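Local structure of AvrRxo1-ORF1 (Xanthomonas oryzae pv. oryzicola, 4Z8T) at residues F68-N73 / S153-K158; K179-D184 / L237-L242. The protein is a type III effector with a polynucleotide kinase domain related to zeta toxins, and probably phosphorylates a small-molecule or nucleotide substrate. One frame throughout, in Å; residues are numbered along the deposited sequence.

Interaction 1: residues F68-N73 / S153-K158; sequences FALRGN and SIVVDK
The backbone oxygen of Phe68 takes the shortest polar bond between the two segments, from Val156 N at 2.7 Å with an N-H...O angle of 169°. The same oxygen also meets Val155 CA at 3.3 Å, a CA-H...O contact, so two donors of one strand converge on it. On either side of this bond, Phe68 N donates to Ile154 O and Leu70 N to Val156 O, the latter at 3.0 Å and nearly straight. With strand axes 4.7 Å apart and only 11° between their directions, this is parallel pairing, regular up to Ala69 and Val156, between the probable Walker A strand 66-71 and strand 154-157, the edge strand of the P-loop kinase sheet within this chain.

Phe68, Val155 and Leu70 share one face. The two branches of Val155 divide the work: CG1, anti to the backbone N (chi1 -175°), reaches Leu70 CD1 at 4.2 Å, while CG2 lies against Phe68 CB. The Phe68 ring presents its edge to Ile154 O, which lies in the ring plane 3.8 Å from CD1. Helix 87-95 packs on this face through Val88 and Leu89.

Past the last bond the strands separate, reaching 6.3 Å between the CA atoms of Arg71 and Lys158. Here Leu70 O and Lys158 O, both acceptors, stand 2.9 Å apart, and the amine of Lys78 bonds to both as well as to Gly72 O. This positive charge probably offsets the repulsion between the carbonyls, and the grip would help fix the start of the probable Walker A loop, to which Gly72 and Lys78 belong.

Interaction 2: residues K179-D184 / L237-L242; sequences KVELCD and LGNYRL. With ACT (acetate ion), chain I.
Tyr240 OH donates to Asp184 OD2 at 2.8 Å, a side-chain bond across two neighbouring parallel strands of a P-loop kinase-type sheet. The hydroxyl meets the carboxylate on its anti side, 15° out of plane, and the ring and carboxylate planes are 75° apart. Tyr240 CG is anti to the backbone N (chi1 173°), which lays the ring alongside Leu182; the methyl CD2 of Leu182 approaches Tyr240 CD2 obliquely at 3.6 Å. Asp184 OD2 is also bridged by Arg71 and Arg224, so three donor groups hold this buried oxygen and fix the rotation of the carboxylate.

Five backbone bonds join the two parallel strands, from Val180 N to Leu237 O through to Asp184 N to Arg241 O. Gly238 CA makes a CA-H...O contact with Val180 O at 3.1 Å, which brings the backbones close at this point. At the start of the segment Lys179 NZ donates to Ser236 O and, at 2.6 Å, to O of an acetate ion, probably from the crystallisation liquor.

On the face of Glu181, Cys183, Asn239 and Arg241 the contact is more polar. Asn239 ND2 reaches the syn lone pair of Glu181 OE1 at 3.3 Å, while Asn239 OD1 is held by Gly259 N. Glu181 OE2 faces Arg241 NH2 in a long salt bridge of 4.0 Å. Cys183 SG lies over one face of the guanidinium, 3.3 Å above its plane and offset toward the rim, and Lys85 O takes a bond from Arg241 NH1. A water ties the group together at the guanidinium edge: it accepts from Arg241 NE at 3.0 Å and donates to both Glu181 OE2 and Leu182 O.

Interactions 1 and 2 occupy four adjacent strands across a single mixed sheet, in the order 154-157, 66-71, 179-185 and 238-245, all parallel, with centres 10 Å apart. Their inner strands, 66-71 and 179-185, are direct neighbours: Arg71 N lies 2.8 Å from Cys183 O and Ala69 N 2.9 Å from Glu181 O, both probable hydrogen bonds. Along the chain they come in series, interaction 1 closing before interaction 2 opens, and helix 163-176 makes the crossover between strands 154-157 and 179-185. Together they place the strand leading into the probable Walker A loop between strands 154-157 and 179-185, consistent with a nucleotide-binding core.

Interaction 1: residues F68-N73 / S153-K158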
loop_
_atom_site.group_PDB
_atom_site.type_symbol
_atom_site.label_atom_id
_atom_site.label_comp_id
_atom_site.label_asym_id
_atom_site.label_seq_id
_atom_site.Cartn_x
_atom_site.Cartn_y
_atom_site.Cartn_z
ATOM N N PHE A 68 15.152 -20.400 -22.466
ATOM C CA PHE A 68 14.222 -19.281 -22.353
ATOM C C PHE A 68 13.338 -19.543 -21.147
ATOM O O PHE A 68 12.618 -20.549 -21.104
ATOM C CB PHE A 68 13.328 -19.187 -23.598
ATOM C CG PHE A 68 14.050 -18.728 -24.826
ATOM C CD1 PHE A 68 14.655 -19.650 -25.672
ATOM C CD2 PHE A 68 14.137 -17.381 -25.130
ATOM C CE1 PHE A 68 15.323 -19.232 -26.817
ATOM C CE2 PHE A 68 14.808 -16.955 -26.264
ATOM C CZ PHE A 68 15.406 -17.883 -27.110
ATOM N N ALA A 69 13.409 -18.660 -20.157
ATOM C CA ALA A 69 12.677 -18.828 -18.908
ATOM C C ALA A 69 11.606 -17.743 -18.851
ATOM O O ALA A 69 11.908 -16.556 -18.960
ATOM C CB ALA A 69 13.637 -18.711 -17.709
ATOM N N LEU A 70 10.351 -18.151 -18.719
ATOM C CA LEU A 70 9.259 -17.199 -18.569
ATOM C C LEU A 70 8.770 -17.261 -17.129
ATOM O O LEU A 70 7.991 -18.144 -16.757
ATOM C CB LEU A 70 8.115 -17.546 -19.529
ATOM C CG LEU A 70 8.593 -17.806 -20.958
ATOM C CD1 LEU A 70 7.448 -18.271 -21.870
ATOM C CD2 LEU A 70 9.235 -16.552 -21.495
ATOM N N ARG A 71 9.264 -16.336 -16.310
ATOM C CA ARG A 71 8.924 -16.269 -14.896
ATOM C C ARG A 71 7.676 -15.430 -14.694
ATOM O O ARG A 71 7.506 -14.398 -15.333
ATOM C CB ARG A 71 10.079 -15.598 -14.148
ATOM C CG ARG A 71 9.909 -15.521 -12.641
ATOM C CD ARG A 71 11.190 -15.050 -11.943
ATOM N NE ARG A 71 11.058 -15.207 -10.501
ATOM C CZ ARG A 71 10.623 -14.267 -9.664
ATOM N NH1 ARG A 71 10.263 -13.072 -10.114
ATOM N NH2 ARG A 71 10.518 -14.540 -8.369
ATOM N N GLY A 72 6.815 -15.855 -13.780
ATOM C CA GLY A 72 5.722 -14.992 -13.368
ATOM C C GLY A 72 4.544 -15.780 -12.868
ATOM O O GLY A 72 4.389 -16.958 -13.197
ATOM N N ASN A 73 3.706 -15.107 -12.084
ATOM C CA ASN A 73 2.538 -15.739 -11.495
ATOM C C ASN A 73 1.485 -16.119 -12.539
ATOM O O ASN A 73 1.531 -15.704 -13.694
ATOM C CB ASN A 73 1.920 -14.790 -10.458
ATOM C CG ASN A 73 0.986 -15.494 -9.498
ATOM O OD1 ASN A 73 1.127 -16.694 -9.233
ATOM N ND2 ASN A 73 0.019 -14.739 -8.955
ATOM N N SER A 153 18.068 -25.472 -27.714
ATOM C CA SER A 153 17.435 -24.439 -26.897
ATOM C C SER A 153 16.112 -24.974 -26.378
ATOM O O SER A 153 15.440 -25.766 -27.048
ATOM C CB SER A 153 17.182 -23.176 -27.715
ATOM O OG SER A 153 18.393 -22.460 -27.910
ATOM N N ILE A 154 15.738 -24.549 -25.180
ATOM C CA ILE A 154 14.522 -25.053 -24.548
ATOM C C ILE A 154 13.776 -23.906 -23.886
ATOM O O ILE A 154 14.336 -22.840 -23.644
ATOM C CB ILE A 154 14.817 -26.168 -23.505
ATOM C CG1 ILE A 154 15.663 -25.624 -22.346
ATOM C CG2 ILE A 154 15.504 -27.354 -24.162
ATOM C CD1 ILE A 154 15.994 -26.677 -21.266
ATOM N N VAL A 155 12.504 -24.136 -23.589
ATOM C CA VAL A 155 11.677 -23.110 -22.966
ATOM C C VAL A 155 11.089 -23.637 -21.677
ATOM O O VAL A 155 10.479 -24.707 -21.662
ATOM C CB VAL A 155 10.508 -22.685 -23.881
ATOM C CG1 VAL A 155 9.735 -21.524 -23.247
ATOM C CG2 VAL A 155 11.011 -22.304 -25.246
ATOM N N VAL A 156 11.281 -22.895 -20.590
ATOM C CA VAL A 156 10.740 -23.281 -19.294
ATOM C C VAL A 156 9.660 -22.275 -18.947
ATOM O O VAL A 156 9.915 -21.084 -18.799
ATOM C CB VAL A 156 11.824 -23.325 -18.203
ATOM C CG1 VAL A 156 11.215 -23.734 -16.850
ATOM C CG2 VAL A 156 12.914 -24.305 -18.595
ATOM N N ASP A 157 8.436 -22.787 -18.872
ATOM C CA ASP A 157 7.242 -22.003 -18.701
ATOM C C ASP A 157 6.623 -22.413 -17.365
ATOM O O ASP A 157 5.738 -23.261 -17.324
ATOM C CB ASP A 157 6.302 -22.374 -19.849
ATOM C CG ASP A 157 5.046 -21.564 -19.858
ATOM O OD1 ASP A 157 4.982 -20.545 -19.136
ATOM O OD2 ASP A 157 4.124 -21.947 -20.608
ATOM N N LYS A 158 7.123 -21.832 -16.276
ATOM C CA LYS A 158 6.721 -22.186 -14.922
ATOM C C LYS A 158 6.722 -20.898 -14.132
ATOM O O LYS A 158 7.275 -19.889 -14.583
ATOM C CB LYS A 158 7.730 -23.144 -14.282
ATOM C CG LYS A 158 7.825 -24.518 -14.924
ATOM C CD LYS A 158 8.824 -25.356 -14.143
ATOM C CE LYS A 158 9.034 -26.710 -14.779
ATOM N NZ LYS A 158 9.708 -27.622 -13.816
#

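Interaction 2: residues K179-D184 / L237-L242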
loop_
_atom_site.group_PDB
_atom_site.type_symbol
_atom_site.label_atom_id
_atom_site.label_comp_id
_atom_site.label_asym_id
_atom_site.label_seq_id
_atom_site.Cartn_x
_atom_site.Cartn_y
_atom_site.Cartn_z
ATOM N N LYS A 179 22.713 -20.236 -22.532
ATOM C CA LYS A 179 22.460 -18.907 -21.972
ATOM C C LYS A 179 21.090 -18.965 -21.309
ATOM O O LYS A 179 20.272 -19.801 -21.674
ATOM C CB LYS A 179 22.394 -17.861 -23.086
ATOM C CG LYS A 179 23.715 -17.541 -23.734
ATOM C CD LYS A 179 24.583 -16.736 -22.794
ATOM C CE LYS A 179 25.838 -16.260 -23.497
ATOM N NZ LYS A 179 26.809 -15.719 -22.505
ATOM N N VAL A 180 20.846 -18.093 -20.333
ATOM C CA VAL A 180 19.506 -17.935 -19.785
ATOM C C VAL A 180 18.916 -16.628 -20.287
ATOM O O VAL A 180 19.453 -15.556 -20.008
ATOM C CB VAL A 180 19.508 -17.930 -18.244
ATOM C CG1 VAL A 180 18.093 -17.707 -17.721
ATOM C CG2 VAL A 180 20.050 -19.242 -17.719
ATOM N N GLU A 181 17.819 -16.711 -21.033
ATOM C CA GLU A 181 17.107 -15.522 -21.465
ATOM C C GLU A 181 15.825 -15.502 -20.651
ATOM O O GLU A 181 14.934 -16.313 -20.868
ATOM C CB GLU A 181 16.792 -15.597 -22.961
ATOM C CG GLU A 181 16.216 -14.325 -23.535
ATOM C CD GLU A 181 17.243 -13.196 -23.649
ATOM O OE1 GLU A 181 18.482 -13.462 -23.619
ATOM O OE2 GLU A 181 16.802 -12.027 -23.788
ATOM N N LEU A 182 15.743 -14.589 -19.690
ATOM C CA LEU A 182 14.648 -14.617 -18.733
ATOM C C LEU A 182 13.762 -13.401 -18.900
ATOM O O LEU A 182 14.230 -12.253 -18.852
ATOM C CB LEU A 182 15.190 -14.694 -17.303
ATOM C CG LEU A 182 14.135 -15.084 -16.258
ATOM C CD1 LEU A 182 14.773 -15.894 -15.144
ATOM C CD2 LEU A 182 13.400 -13.873 -15.678
ATOM N N CYS A 183 12.473 -13.655 -19.108
ATOM C CA CYS A 183 11.469 -12.603 -19.065
ATOM C C CYS A 183 10.635 -12.861 -17.840
ATOM O O CYS A 183 10.185 -13.981 -17.612
ATOM C CB CYS A 183 10.561 -12.643 -20.301
ATOM S SG CYS A 183 11.278 -11.807 -21.730
ATOM N N ASP A 184 10.461 -11.822 -17.036
ATOM C CA ASP A 184 9.765 -11.901 -15.762
ATOM C C ASP A 184 8.558 -10.977 -15.906
ATOM O O ASP A 184 8.705 -9.808 -16.250
ATOM C CB ASP A 184 10.728 -11.398 -14.685
ATOM C CG ASP A 184 10.235 -11.634 -13.278
ATOM O OD1 ASP A 184 9.156 -12.238 -13.090
ATOM O OD2 ASP A 184 10.947 -11.202 -12.348
ATOM N N LEU A 237 25.660 -14.803 -17.812
ATOM C CA LEU A 237 24.546 -15.705 -17.547
ATOM C C LEU A 237 23.522 -15.634 -18.675
ATOM O O LEU A 237 22.962 -16.661 -19.091
ATOM C CB LEU A 237 23.867 -15.345 -16.222
ATOM C CG LEU A 237 22.629 -16.147 -15.831
ATOM C CD1 LEU A 237 22.969 -17.625 -15.726
ATOM C CD2 LEU A 237 22.087 -15.622 -14.505
ATOM N N GLY A 238 23.296 -14.422 -19.167
ATOM C CA GLY A 238 22.279 -14.179 -20.175
ATOM C C GLY A 238 21.648 -12.818 -19.963
ATOM O O GLY A 238 22.301 -11.890 -19.493
ATOM N N ASN A 239 20.366 -12.687 -20.279
ATOM C CA ASN A 239 19.712 -11.393 -20.143
ATOM C C ASN A 239 18.423 -11.524 -19.353
ATOM O O ASN A 239 17.822 -12.593 -19.321
ATOM C CB ASN A 239 19.435 -10.786 -21.515
ATOM C CG ASN A 239 20.713 -10.540 -22.294
ATOM O OD1 ASN A 239 21.602 -9.827 -21.830
ATOM N ND2 ASN A 239 20.833 -11.176 -23.455
ATOM N N TYR A 240 18.026 -10.422 -18.724
ATOM C CA TYR A 240 16.839 -10.361 -17.867
ATOM C C TYR A 240 15.994 -9.142 -18.242
ATOM O O TYR A 240 16.508 -8.035 -18.369
ATOM C CB TYR A 240 17.258 -10.254 -16.393
ATOM C CG TYR A 240 16.093 -10.014 -15.459
ATOM C CD1 TYR A 240 15.633 -8.720 -15.212
ATOM C CD2 TYR A 240 15.441 -11.072 -14.838
ATOM C CE1 TYR A 240 14.559 -8.486 -14.383
ATOM C CE2 TYR A 240 14.358 -10.845 -13.987
ATOM C CZ TYR A 240 13.924 -9.546 -13.773
ATOM O OH TYR A 240 12.858 -9.309 -12.928
ATOM N N ARG A 241 14.681 -9.341 -18.390
ATOM C CA ARG A 241 13.762 -8.214 -18.557
ATOM C C ARG A 241 12.565 -8.431 -17.663
ATOM O O ARG A 241 12.049 -9.552 -17.572
ATOM C CB ARG A 241 13.284 -8.107 -20.008
ATOM C CG ARG A 241 14.328 -7.537 -20.956
ATOM C CD ARG A 241 13.818 -7.571 -22.397
ATOM N NE ARG A 241 13.820 -8.945 -22.910
ATOM C CZ ARG A 241 13.064 -9.357 -23.921
ATOM N NH1 ARG A 241 12.240 -8.500 -24.514
ATOM N NH2 ARG A 241 13.120 -10.619 -24.316
ATOM N N LEU A 242 12.125 -7.362 -17.012
ATOM C CA LEU A 242 10.970 -7.401 -16.126
ATOM C C LEU A 242 9.891 -6.519 -16.707
ATOM O O LEU A 242 10.123 -5.351 -16.961
ATOM C CB LEU A 242 11.341 -6.825 -14.759
ATOM C CG LEU A 242 10.175 -6.559 -13.788
ATOM C CD1 LEU A 242 9.382 -7.832 -13.453
ATOM C CD2 LEU A 242 10.768 -5.953 -12.516
HETATM C C ACT I . 27.094 -18.980 -20.850
HETATM O O ACT I . 27.483 -17.952 -21.441
HETATM O OXT ACT I . 26.757 -19.938 -21.592
HETATM C CH3 ACT I . 27.051 -19.048 -19.348
HETATM O O HOH W 1 15.378 -11.107 -21.472
#